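Local coordinates for molybdate-binding protein MolA (Haemophilus influenzae, PDB 3PSH) that binds molybdate and tungstate, but not sulfate or phosphate, in the periplasm and serves the MolBC ABC transporter as its solute-binding component for low-affinity molybdate import, at residues N259-A262 with L263-K267; L239-D242 with R243-D246; E159-K162 with A163-N167; V305-D308 with K309-N312; G117-G120 with E121-K124. One frame throughout, in Å; residues are numbered along the deposited sequence.

Interaction 1: N259-A262 with L263-K267; sequences NIQA and LKDKK
Ile260 O receives two backbone donors from the next turn. Lys264 N donates to Ile260 O at 3.0 Å, the bond nearly straight (173°), while the bond from Leu263 N to the same oxygen is bent and weak. One residue further on, Asp265 N donates to Gln261 O at 3.0 Å, and Lys267 N closes the series on Ala262 O at 2.8 Å.

The side chains follow this short coil. Lys264 runs back along the outside, its CG anti to the carbonyl carbon (chi1 -72°), which sends the chain toward the preceding loop: CD passes 3.3 Å from Asn259 O, and NZ makes a weak hydrogen bond to that same oxygen. Asp265 and Gln261 meet one turn apart, with Asp265 OD2 lying 3.5 Å from Gln261 CG. Leu263 CD2 rests against Ile260 CB at 4.2 Å, and the pair packs between two helices: Ile260 on Val230 and Leu231 of helix 227-233, Leu263 on Ile251 and Leu252 of helix 247-252.

Ile260 takes the N-cap position, and Asn234 OD1 accepts from Gln261 N in the first turn. At the other end Lys266 leaves the helix with positive phi, and its N bonds to Leu263 O at 3.0 Å. With Lys267 N reaching back to Ala262 O, this is a Schellman motif, the classic C-terminal end of a helix, and here it turns the chain from helix 261-264 into strand 268-270, an edge strand of the parallel sheet that also holds strand 237-240.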
loop_
_atom_site.group_PDB
_atom_site.type_symbol
_atom_site.label_atom_id
_atom_site.label_comp_id
_atom_site.label_asym_id
_atom_site.label_seq_id
_atom_site.Cartn_x
_atom_site.Cartn_y
_atom_site.Cartn_z
ATOM N N ASN A 259 -21.684 20.985 1.042
ATOM C CA ASN A 259 -22.951 20.377 0.655
ATOM C C ASN A 259 -22.811 18.901 0.276
ATOM O O ASN A 259 -23.794 18.196 0.149
ATOM C CB ASN A 259 -23.616 21.088 -0.520
ATOM C CG ASN A 259 -24.221 22.417 -0.123
ATOM O OD1 ASN A 259 -24.374 23.258 -0.980
ATOM N ND2 ASN A 259 -24.573 22.612 1.161
ATOM N N ILE A 260 -21.590 18.427 0.076
ATOM C CA ILE A 260 -21.451 16.984 0.021
ATOM C C ILE A 260 -22.040 16.223 1.235
ATOM O O ILE A 260 -21.856 16.533 2.417
ATOM C CB ILE A 260 -19.949 16.629 -0.185
ATOM C CG1 ILE A 260 -19.461 17.198 -1.508
ATOM C CG2 ILE A 260 -19.781 15.170 -0.076
ATOM C CD1 ILE A 260 -17.920 17.156 -1.438
ATOM N N GLN A 261 -22.739 15.145 0.894
ATOM C CA GLN A 261 -23.392 14.292 1.881
ATOM C C GLN A 261 -22.452 13.922 3.033
ATOM O O GLN A 261 -22.775 14.142 4.183
ATOM C CB GLN A 261 -24.036 13.068 1.225
ATOM C CG GLN A 261 -24.895 12.108 2.141
ATOM C CD GLN A 261 -25.148 10.703 1.448
ATOM O OE1 GLN A 261 -24.789 10.457 0.215
ATOM N NE2 GLN A 261 -25.710 9.739 2.259
ATOM N N ALA A 262 -21.232 13.428 2.775
ATOM C CA ALA A 262 -20.351 13.169 3.923
ATOM C C ALA A 262 -20.055 14.399 4.831
ATOM O O ALA A 262 -19.812 14.229 6.014
ATOM C CB ALA A 262 -18.957 12.527 3.418
ATOM N N LEU A 263 -19.898 15.574 4.245
ATOM C CA LEU A 263 -19.661 16.786 5.072
ATOM C C LEU A 263 -20.859 17.015 6.053
ATOM O O LEU A 263 -20.652 17.182 7.310
ATOM C CB LEU A 263 -19.362 17.989 4.192
ATOM C CG LEU A 263 -17.846 18.195 3.883
ATOM C CD1 LEU A 263 -16.977 18.287 5.164
ATOM C CD2 LEU A 263 -17.293 17.079 2.992
ATOM N N LYS A 264 -22.032 17.091 5.389
ATOM C CA LYS A 264 -23.329 17.359 6.078
ATOM C C LYS A 264 -23.475 16.380 7.252
ATOM O O LYS A 264 -24.039 16.775 8.319
ATOM C CB LYS A 264 -24.553 17.207 5.150
ATOM C CG LYS A 264 -24.674 18.337 4.113
ATOM C CD LYS A 264 -25.498 17.734 2.956
ATOM C CE LYS A 264 -26.433 18.715 2.319
ATOM N NZ LYS A 264 -26.993 18.189 1.031
ATOM N N ASP A 265 -23.032 15.113 7.049
ATOM C CA ASP A 265 -23.265 14.005 7.973
ATOM C C ASP A 265 -22.097 13.777 8.985
ATOM O O ASP A 265 -22.197 12.890 9.863
ATOM C CB ASP A 265 -23.650 12.616 7.262
ATOM C CG ASP A 265 -24.994 12.658 6.604
ATOM O OD1 ASP A 265 -25.817 13.453 7.166
ATOM O OD2 ASP A 265 -25.309 11.904 5.639
ATOM N N LYS A 266 -21.051 14.597 8.802
ATOM C CA LYS A 266 -19.835 14.621 9.627
ATOM C C LYS A 266 -19.181 13.283 9.525
ATOM O O LYS A 266 -18.870 12.596 10.525
ATOM C CB LYS A 266 -20.164 14.901 11.086
ATOM C CG LYS A 266 -20.889 16.188 11.144
ATOM C CD LYS A 266 -20.872 16.865 12.455
ATOM C CE LYS A 266 -21.157 18.295 12.065
ATOM N NZ LYS A 266 -20.900 19.175 13.179
ATOM N N LYS A 267 -19.076 12.799 8.284
ATOM C CA LYS A 267 -18.476 11.466 7.994
ATOM C C LYS A 267 -17.223 11.702 7.126
ATOM O O LYS A 267 -17.109 11.153 6.051
ATOM C CB LYS A 267 -19.411 10.524 7.265
ATOM C CG LYS A 267 -20.517 10.045 8.291
ATOM C CD LYS A 267 -21.405 8.974 7.736
ATOM C CE LYS A 267 -22.534 8.612 8.866
ATOM N NZ LYS A 267 -23.384 7.408 8.411
#

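Interaction 2: L239-D242 with R243-D246; sequences LVQD and RYPD. With MOO (molybdate ion), chain B.
Gln241 OE1 and the Arg243 guanidinium form the polar heart of this contact. Two nitrogens of the arginine, NE and NH2, grip the single amide oxygen side-on, Arg243 NE standing 2.9 Å from Gln241 OE1. The oxygen sits almost exactly in the guanidinium plane, yet both donors reach it from one face of the amide, whose plane is turned 52° from that of the guanidinium. Asn190 ND2 also donates to this oxygen, and Gln241 NE2 is held by Tyr196 OH and Ala277 O, so the amide's rotation is fixed from both ends.

The edge formed by NH1 and NH2 serves the ion, NH2 being shared with the glutamine. Arg243 NH1 bonds to molybdate O4 at 2.9 Å, while Arg243 NH2 divides itself between O1 and O4, each 3.1 Å away. Gln51 O takes a further bond from NH1, and Trp278 makes a cation-pi contact. His26, Gln27, Tyr196, Gly279 and Tyr280 also hydrogen-bond the ion. Gln241 is thus a second-shell residue that positions a first-shell ligand, at the C-terminal end of parallel strand 237-240.

The backbone makes a type I beta turn from Gln241 to Tyr244, with Tyr244 N donating to Gln241 O at 2.9 Å.

Van der Waals contacts flank the turn. With CG set between the backbone N and the carbonyl carbon (chi1 55°), Arg243 lays its CG over the centre of the Tyr244 ring, 3.7 Å above the plane. Val240 CG1 abuts Tyr244 O at 3.3 Å.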
loop_
_atom_site.group_PDB
_atom_site.type_symbol
_atom_site.label_atom_id
_atom_site.label_comp_id
_atom_site.label_asym_id
_atom_site.label_seq_id
_atom_site.Cartn_x
_atom_site.Cartn_y
_atom_site.Cartn_z
ATOM N N LEU A 239 -12.898 9.344 3.138
ATOM C CA LEU A 239 -11.786 8.760 3.874
ATOM C C LEU A 239 -10.529 9.507 3.450
ATOM O O LEU A 239 -10.451 10.011 2.298
ATOM C CB LEU A 239 -11.643 7.237 3.583
ATOM C CG LEU A 239 -12.975 6.469 4.007
ATOM C CD1 LEU A 239 -12.830 5.086 3.574
ATOM C CD2 LEU A 239 -13.141 6.511 5.626
ATOM N N VAL A 240 -9.654 9.648 4.455
ATOM C CA VAL A 240 -8.351 10.275 4.256
ATOM C C VAL A 240 -7.285 9.298 4.775
ATOM O O VAL A 240 -7.428 8.658 5.782
ATOM C CB VAL A 240 -8.240 11.649 4.960
ATOM C CG1 VAL A 240 -6.818 12.271 4.860
ATOM C CG2 VAL A 240 -9.232 12.663 4.303
ATOM N N GLN A 241 -6.206 9.190 4.000
ATOM C CA GLN A 241 -5.084 8.322 4.399
ATOM C C GLN A 241 -4.351 8.927 5.565
ATOM O O GLN A 241 -4.110 10.160 5.507
ATOM C CB GLN A 241 -4.123 8.208 3.192
ATOM C CG GLN A 241 -4.786 7.407 2.013
ATOM C CD GLN A 241 -3.952 7.305 0.720
ATOM O OE1 GLN A 241 -2.899 8.017 0.546
ATOM N NE2 GLN A 241 -4.384 6.407 -0.175
ATOM N N ASP A 242 -3.925 8.083 6.520
ATOM C CA ASP A 242 -3.232 8.531 7.735
ATOM C C ASP A 242 -1.965 9.343 7.439
ATOM O O ASP A 242 -1.635 10.312 8.197
ATOM C CB ASP A 242 -2.834 7.351 8.614
ATOM C CG ASP A 242 -2.292 7.789 9.968
ATOM O OD1 ASP A 242 -3.022 8.554 10.679
ATOM O OD2 ASP A 242 -1.191 7.343 10.340
ATOM N N ARG A 243 -1.306 9.023 6.311
ATOM C CA ARG A 243 -0.060 9.814 5.977
ATOM C C ARG A 243 -0.311 11.247 5.521
ATOM O O ARG A 243 0.658 12.007 5.399
ATOM C CB ARG A 243 0.764 9.125 4.906
ATOM C CG ARG A 243 -0.070 8.823 3.613
ATOM C CD ARG A 243 0.792 7.959 2.572
ATOM N NE ARG A 243 -0.126 7.680 1.433
ATOM C CZ ARG A 243 0.205 6.888 0.371
ATOM N NH1 ARG A 243 1.485 6.418 0.325
ATOM N NH2 ARG A 243 -0.631 6.647 -0.646
ATOM N N TYR A 244 -1.590 11.586 5.225
ATOM C CA TYR A 244 -1.979 12.924 4.805
ATOM C C TYR A 244 -3.040 13.560 5.710
ATOM O O TYR A 244 -4.076 13.986 5.261
ATOM C CB TYR A 244 -2.454 12.864 3.383
ATOM C CG TYR A 244 -1.398 12.373 2.388
ATOM C CD1 TYR A 244 -0.075 12.874 2.420
ATOM C CD2 TYR A 244 -1.682 11.369 1.426
ATOM C CE1 TYR A 244 0.897 12.413 1.501
ATOM C CE2 TYR A 244 -0.688 10.979 0.417
ATOM C CZ TYR A 244 0.582 11.477 0.523
ATOM O OH TYR A 244 1.601 11.103 -0.369
ATOM N N PRO A 245 -2.734 13.685 6.989
ATOM C CA PRO A 245 -3.748 14.097 7.923
ATOM C C PRO A 245 -4.245 15.524 7.685
ATOM O O PRO A 245 -5.418 15.812 8.027
ATOM C CB PRO A 245 -2.990 14.061 9.250
ATOM C CG PRO A 245 -1.544 14.319 8.895
ATOM C CD PRO A 245 -1.402 13.534 7.606
ATOM N N ASP A 246 -3.414 16.405 7.082
ATOM C CA ASP A 246 -3.853 17.802 6.793
ATOM C C ASP A 246 -5.077 17.842 5.871
ATOM O O ASP A 246 -5.815 18.890 5.787
ATOM C CB ASP A 246 -2.713 18.613 6.145
ATOM C CG ASP A 246 -1.505 18.858 7.078
ATOM O OD1 ASP A 246 -1.569 18.545 8.309
ATOM O OD2 ASP A 246 -0.500 19.415 6.543
HETATM MO MO MOO B . 0.328 4.031 -3.202
HETATM O O1 MOO B . -1.187 4.747 -2.971
HETATM O O2 MOO B . 0.866 4.204 -4.829
HETATM O O3 MOO B . 0.230 2.365 -2.867
HETATM O O4 MOO B . 1.345 4.663 -1.997
#

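Interaction 3: E159-K162 with A163-N167; sequences ELVK and AAFAN
The Phe165 ring meets Val161 O at its edge, near the ring plane: CD2 comes to 3.3 Å from Val161 O, the carbonyl one turn back. Phe165 CG lies anti to its own carbonyl carbon (chi1 -68°), which swings the ring back along the helix and brings that edge onto the oxygen. The same CD2 touches Val161 CG1 at 4.3 Å, so the valine's carbonyl and one of its methyls both adjoin a single ring carbon. Beyond the segments, Leu286 of helix 283-297 and Asn137 of helix 132-151 pack against this phenylalanine.

Behind the ring the helix is regular. Ala163 N donates to Glu159 O and Ala164 N to Leu160 O, both at 2.8 Å. The pattern then slackens: Phe165 N makes only weak bonds, one to Val161 O at 3.4 Å and one to Lys162 O at 3.3 Å. The small methyls lie close to the carbonyls of the turn before, with Ala163 CB 3.4 Å from Glu159 O and Ala166 CB 3.5 Å from Lys162 O. The Lys162 chain bends at chi4 (-56°), and its NZ comes 4.3 Å from Ala166 CB.

Leu160 turns inward among Ile144, Pro283, Tyr314 and Phe318, so three helices meet this one, while Glu159 OE1 forms a salt bridge with Lys317. Val161 O, which accepts a weak bond from Phe165 N, also lies beside the aromatic edge, whose C-H groups carry slight positive charge; that edge probably gives the oxygen modest electrostatic compensation where the backbone bond to it is weak.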
loop_
_atom_site.group_PDB
_atom_site.type_symbol
_atom_site.label_atom_id
_atom_site.label_comp_id
_atom_site.label_asym_id
_atom_site.label_seq_id
_atom_site.Cartn_x
_atom_site.Cartn_y
_atom_site.Cartn_z
ATOM N N GLU A 159 4.335 -16.344 7.328
ATOM C CA GLU A 159 3.475 -15.948 8.417
ATOM C C GLU A 159 2.764 -14.618 8.090
ATOM O O GLU A 159 1.586 -14.359 8.514
ATOM C CB GLU A 159 4.357 -15.726 9.669
ATOM C CG GLU A 159 4.926 -17.074 10.127
ATOM C CD GLU A 159 6.075 -16.992 11.106
ATOM O OE1 GLU A 159 6.668 -15.869 11.296
ATOM O OE2 GLU A 159 6.425 -18.109 11.601
ATOM N N LEU A 160 3.496 -13.758 7.384
ATOM C CA LEU A 160 2.968 -12.426 6.987
ATOM C C LEU A 160 1.854 -12.575 5.941
ATOM O O LEU A 160 0.731 -11.941 6.065
ATOM C CB LEU A 160 4.131 -11.578 6.389
ATOM C CG LEU A 160 3.626 -10.118 6.132
ATOM C CD1 LEU A 160 3.162 -9.319 7.327
ATOM C CD2 LEU A 160 4.882 -9.373 5.592
ATOM N N VAL A 161 2.040 -13.496 4.979
ATOM C CA VAL A 161 0.994 -13.793 4.011
ATOM C C VAL A 161 -0.254 -14.359 4.725
ATOM O O VAL A 161 -1.386 -13.928 4.454
ATOM C CB VAL A 161 1.495 -14.795 2.937
ATOM C CG1 VAL A 161 0.299 -15.334 2.064
ATOM C CG2 VAL A 161 2.609 -14.083 2.024
ATOM N N LYS A 162 -0.037 -15.314 5.598
ATOM C CA LYS A 162 -1.171 -15.956 6.329
ATOM C C LYS A 162 -1.905 -14.861 7.183
ATOM O O LYS A 162 -3.162 -14.785 7.122
ATOM C CB LYS A 162 -0.695 -17.209 7.191
ATOM C CG LYS A 162 -1.936 -17.966 7.763
ATOM C CD LYS A 162 -1.731 -18.899 8.977
ATOM C CE LYS A 162 -3.119 -19.098 9.707
ATOM N NZ LYS A 162 -3.838 -17.792 10.170
ATOM N N ALA A 163 -1.145 -14.004 7.902
ATOM C CA ALA A 163 -1.772 -12.906 8.653
ATOM C C ALA A 163 -2.556 -11.965 7.724
ATOM O O ALA A 163 -3.703 -11.525 8.084
ATOM C CB ALA A 163 -0.806 -12.143 9.472
ATOM N N ALA A 164 -2.009 -11.632 6.534
ATOM C CA ALA A 164 -2.688 -10.649 5.679
ATOM C C ALA A 164 -4.145 -11.031 5.362
ATOM O O ALA A 164 -5.054 -10.168 5.194
ATOM C CB ALA A 164 -1.887 -10.483 4.304
ATOM N N PHE A 165 -4.292 -12.335 5.151
ATOM C CA PHE A 165 -5.574 -12.881 4.653
ATOM C C PHE A 165 -6.518 -13.535 5.715
ATOM O O PHE A 165 -7.613 -14.080 5.360
ATOM C CB PHE A 165 -5.338 -13.878 3.482
ATOM C CG PHE A 165 -4.811 -13.247 2.216
ATOM C CD1 PHE A 165 -5.659 -12.528 1.297
ATOM C CD2 PHE A 165 -3.412 -13.198 2.017
ATOM C CE1 PHE A 165 -5.098 -11.913 0.177
ATOM C CE2 PHE A 165 -2.866 -12.505 0.912
ATOM C CZ PHE A 165 -3.729 -11.905 0.009
ATOM N N ALA A 166 -6.070 -13.493 6.963
ATOM C CA ALA A 166 -6.672 -14.251 8.034
ATOM C C ALA A 166 -8.113 -13.775 8.317
ATOM O O ALA A 166 -8.873 -14.522 8.958
ATOM C CB ALA A 166 -5.831 -14.062 9.258
ATOM N N ASN A 167 -8.453 -12.525 7.951
ATOM C CA ASN A 167 -9.787 -11.963 8.307
ATOM C C ASN A 167 -10.725 -11.877 7.135
ATOM O O ASN A 167 -11.823 -11.330 7.262
ATOM C CB ASN A 167 -9.665 -10.612 9.055
ATOM C CG ASN A 167 -8.922 -10.781 10.352
ATOM O OD1 ASN A 167 -9.168 -11.736 11.116
ATOM N ND2 ASN A 167 -8.002 -9.890 10.633
#

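Interaction 4: V305-D308 with K309-N312; sequences VDLD and KMVN
Asp306 caps the helix from an unusual direction: Lys309 N donates to Asp306 OD1 at 3.1 Å, and it meets that oxygen from above the carboxylate, 67° out of its plane. The same N-H is shared with Asp306 O, to which it makes a weak second bond. The aspartate is also the centre of an inverse gamma turn, closed by a weak bond from Leu307 N to Val305 O. Its CG is anti to the backbone N (chi1 -179°), which carries the carboxylate over the first turn and sets OD2 3.4 Å from Lys309 CB. The Lys309 side chain crosses the aspartate at about a right angle, and its NZ goes on to a weak, long ion pair with Asp313.

This is the N-cap of helix 307-319, the last helix of the chain, with a carboxylate placed where it would favourably face the positive end of the helix dipole. Backbone bonds take over from there: Met310 N to Asp306 O, Val311 N to Leu307 O at 2.8 Å, and Asn312 N to Asp308 O.

Apolar groups line the inward side. Met310, extended beyond CG, reaches back past the cap so that CE touches Val305 CG1 at 3.7 Å. Leu307 CD1 lies 3.8 Å from Val311 CG2 and also brushes Met310 CB. Val291 and Trp292 of helix 283-297 pack against Leu307, and Leu170 of helix 168-175 meets Val305.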
loop_
_atom_site.group_PDB
_atom_site.type_symbol
_atom_site.label_atom_id
_atom_site.label_comp_id
_atom_site.label_asym_id
_atom_site.label_seq_id
_atom_site.Cartn_x
_atom_site.Cartn_y
_atom_site.Cartn_z
ATOM N N VAL A 305 -15.862 -8.470 17.617
ATOM C CA VAL A 305 -14.495 -8.460 16.990
ATOM C C VAL A 305 -13.650 -7.447 17.724
ATOM O O VAL A 305 -13.869 -6.243 17.606
ATOM C CB VAL A 305 -14.605 -8.109 15.494
ATOM C CG1 VAL A 305 -13.230 -7.971 14.883
ATOM C CG2 VAL A 305 -15.382 -9.265 14.800
ATOM N N ASP A 306 -12.687 -7.948 18.501
ATOM C CA ASP A 306 -11.829 -7.112 19.358
ATOM C C ASP A 306 -10.690 -6.549 18.464
ATOM O O ASP A 306 -9.641 -7.187 18.301
ATOM C CB ASP A 306 -11.228 -7.908 20.510
ATOM C CG ASP A 306 -10.351 -7.041 21.432
ATOM O OD1 ASP A 306 -9.989 -5.841 21.121
ATOM O OD2 ASP A 306 -10.078 -7.550 22.550
ATOM N N LEU A 307 -10.973 -5.512 17.718
ATOM C CA LEU A 307 -9.922 -5.015 16.758
ATOM C C LEU A 307 -8.662 -4.523 17.500
ATOM O O LEU A 307 -7.527 -4.634 16.995
ATOM C CB LEU A 307 -10.532 -3.896 15.874
ATOM C CG LEU A 307 -9.530 -3.334 14.843
ATOM C CD1 LEU A 307 -9.005 -4.432 13.983
ATOM C CD2 LEU A 307 -10.139 -2.358 13.969
ATOM N N ASP A 308 -8.822 -3.943 18.683
ATOM C CA ASP A 308 -7.637 -3.428 19.417
ATOM C C ASP A 308 -6.644 -4.555 19.613
ATOM O O ASP A 308 -5.383 -4.358 19.517
ATOM C CB ASP A 308 -8.045 -2.871 20.805
ATOM C CG ASP A 308 -8.729 -1.541 20.705
ATOM O OD1 ASP A 308 -8.614 -0.850 19.661
ATOM O OD2 ASP A 308 -9.479 -1.212 21.654
ATOM N N LYS A 309 -7.143 -5.750 19.964
ATOM C CA LYS A 309 -6.261 -6.929 20.255
ATOM C C LYS A 309 -5.681 -7.440 18.948
ATOM O O LYS A 309 -4.515 -7.917 18.877
ATOM C CB LYS A 309 -7.049 -8.041 20.997
ATOM C CG LYS A 309 -6.393 -9.392 21.224
ATOM C CD LYS A 309 -7.203 -10.233 22.285
ATOM C CE LYS A 309 -6.530 -11.611 22.578
ATOM N NZ LYS A 309 -6.073 -12.304 21.320
ATOM N N MET A 310 -6.519 -7.404 17.904
ATOM C CA MET A 310 -6.076 -7.919 16.630
ATOM C C MET A 310 -4.876 -7.034 16.258
ATOM O O MET A 310 -3.826 -7.540 15.774
ATOM C CB MET A 310 -7.174 -7.842 15.574
ATOM C CG MET A 310 -8.074 -9.042 15.605
ATOM S SD MET A 310 -9.305 -8.684 14.255
ATOM C CE MET A 310 -10.297 -10.214 14.418
ATOM N N VAL A 311 -5.026 -5.722 16.438
ATOM C CA VAL A 311 -3.964 -4.769 16.010
ATOM C C VAL A 311 -2.696 -4.899 16.844
ATOM O O VAL A 311 -1.538 -4.928 16.304
ATOM C CB VAL A 311 -4.496 -3.312 16.083
ATOM C CG1 VAL A 311 -3.305 -2.295 15.877
ATOM C CG2 VAL A 311 -5.619 -3.025 15.094
ATOM N N ASN A 312 -2.913 -5.046 18.149
ATOM C CA ASN A 312 -1.769 -5.270 19.049
ATOM C C ASN A 312 -0.958 -6.533 18.716
ATOM O O ASN A 312 0.302 -6.443 18.609
ATOM C CB ASN A 312 -2.171 -5.375 20.502
ATOM C CG ASN A 312 -0.932 -5.477 21.412
ATOM O OD1 ASN A 312 -0.113 -4.532 21.440
ATOM N ND2 ASN A 312 -0.754 -6.628 22.102
#

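Interaction 5: G117-G120 with E121-K124; sequences GEVG and EKGK
Val119 and Lys122 slant across one another at the surface, Val119 CG1 touching Lys122 CE at 4.1 Å. They sit on two successive tight bends, the second a type I beta turn from Glu121 to Lys124, in the long loop between strand 109-112 and helix 132-151. The same CE lies 4.0 Å from Gly117 O, and Lys122 NZ ends in a salt bridge to Asp9.

The glutamates meet by their aliphatic parts: Glu118 CB lies 3.9 Å from Glu121 CG, and beyond that the acids part. Glu118 bends at chi2 (66°) and gives its OE2 to Thr130 OG1, whereas Glu121 OE1 accepts from Thr128 N. Both side chains therefore fasten this bend to the segment leading into the next helix.

In the backbone Glu121 N donates to Glu118 O at 3.1 Å, and Lys122 N makes a weak bond to Val119 O. Arg115 NH2 binds both Glu121 O and Lys124 O. Lys124, extended, runs alongside the turn to Glu121, where Lys124 NZ forms a salt bridge with Glu121 OE2 at 2.6 Å, on the syn side of the carboxylate.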
loop_
_atom_site.group_PDB
_atom_site.type_symbol
_atom_site.label_atom_id
_atom_site.label_comp_id
_atom_site.label_asym_id
_atom_site.label_seq_id
_atom_site.Cartn_x
_atom_site.Cartn_y
_atom_site.Cartn_z
ATOM N N GLY A 117 -2.044 -10.164 -12.565
ATOM C CA GLY A 117 -2.810 -9.546 -13.614
ATOM C C GLY A 117 -2.184 -9.727 -14.988
ATOM O O GLY A 117 -1.157 -10.410 -15.155
ATOM N N GLU A 118 -2.818 -9.065 -15.948
ATOM C CA GLU A 118 -2.404 -9.052 -17.355
ATOM C C GLU A 118 -0.876 -8.672 -17.462
ATOM O O GLU A 118 -0.425 -7.612 -16.967
ATOM C CB GLU A 118 -3.290 -7.983 -18.069
ATOM C CG GLU A 118 -4.769 -8.363 -18.493
ATOM C CD GLU A 118 -5.746 -8.644 -17.371
ATOM O OE1 GLU A 118 -5.636 -8.068 -16.264
ATOM O OE2 GLU A 118 -6.680 -9.453 -17.646
ATOM N N VAL A 119 -0.096 -9.531 -18.110
ATOM C CA VAL A 119 1.302 -9.216 -18.452
ATOM C C VAL A 119 1.623 -7.903 -19.119
ATOM O O VAL A 119 2.635 -7.268 -18.758
ATOM C CB VAL A 119 1.933 -10.304 -19.340
ATOM C CG1 VAL A 119 2.892 -11.170 -18.559
ATOM C CG2 VAL A 119 0.836 -11.134 -20.133
ATOM N N GLY A 120 0.802 -7.468 -20.105
ATOM C CA GLY A 120 1.070 -6.179 -20.755
ATOM C C GLY A 120 0.944 -4.952 -19.877
ATOM O O GLY A 120 1.476 -3.905 -20.203
ATOM N N GLU A 121 0.260 -5.124 -18.731
ATOM C CA GLU A 121 -0.052 -4.057 -17.746
ATOM C C GLU A 121 0.916 -3.994 -16.584
ATOM O O GLU A 121 0.846 -3.052 -15.801
ATOM C CB GLU A 121 -1.499 -4.292 -17.203
ATOM C CG GLU A 121 -2.477 -4.204 -18.376
ATOM C CD GLU A 121 -2.575 -2.757 -18.878
ATOM O OE1 GLU A 121 -2.991 -1.846 -18.121
ATOM O OE2 GLU A 121 -2.218 -2.485 -20.074
ATOM N N LYS A 122 1.791 -4.991 -16.487
ATOM C CA LYS A 122 2.651 -5.176 -15.309
ATOM C C LYS A 122 3.529 -3.916 -15.054
ATOM O O LYS A 122 3.807 -3.567 -13.873
ATOM C CB LYS A 122 3.441 -6.512 -15.470
ATOM C CG LYS A 122 2.873 -7.713 -14.597
ATOM C CD LYS A 122 3.664 -9.026 -14.883
ATOM C CE LYS A 122 2.828 -10.262 -14.588
ATOM N NZ LYS A 122 3.334 -11.110 -13.454
ATOM N N GLY A 123 3.948 -3.216 -16.117
ATOM C CA GLY A 123 4.795 -2.045 -16.016
ATOM C C GLY A 123 4.131 -0.689 -15.925
ATOM O O GLY A 123 4.792 0.316 -15.865
ATOM N N LYS A 124 2.795 -0.720 -15.863
ATOM C CA LYS A 124 2.000 0.491 -16.040
ATOM C C LYS A 124 1.720 1.113 -14.618
ATOM O O LYS A 124 1.378 0.398 -13.716
ATOM C CB LYS A 124 0.703 0.120 -16.732
ATOM C CG LYS A 124 0.928 -0.158 -18.237
ATOM C CD LYS A 124 -0.289 0.129 -19.053
ATOM C CE LYS A 124 -0.020 -0.072 -20.567
ATOM N NZ LYS A 124 -1.310 -0.424 -21.344
#

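Interaction 2 alone touches molybdate, and the centres of the others lie about 17 to 29 Å from its own. Interaction 1, the nearest, leads into the same parallel sheet: strand 268-270, which follows 259-267, pairs with strand 237-240, which leads into 239-246. Interactions 3 and 4 are neighbours, with centres about 15 Å apart and Met310 CE packed 3.8 Å from Asn167 OD1, so the loop at Asn167 meets the first turn of helix 307-319. Interaction 5 lies across the chain's centre from interaction 2, their centres about 29 Å apart; even so, the Lys124 side chain comes within about 9 Å of that of Tyr280, a molybdate-binding residue.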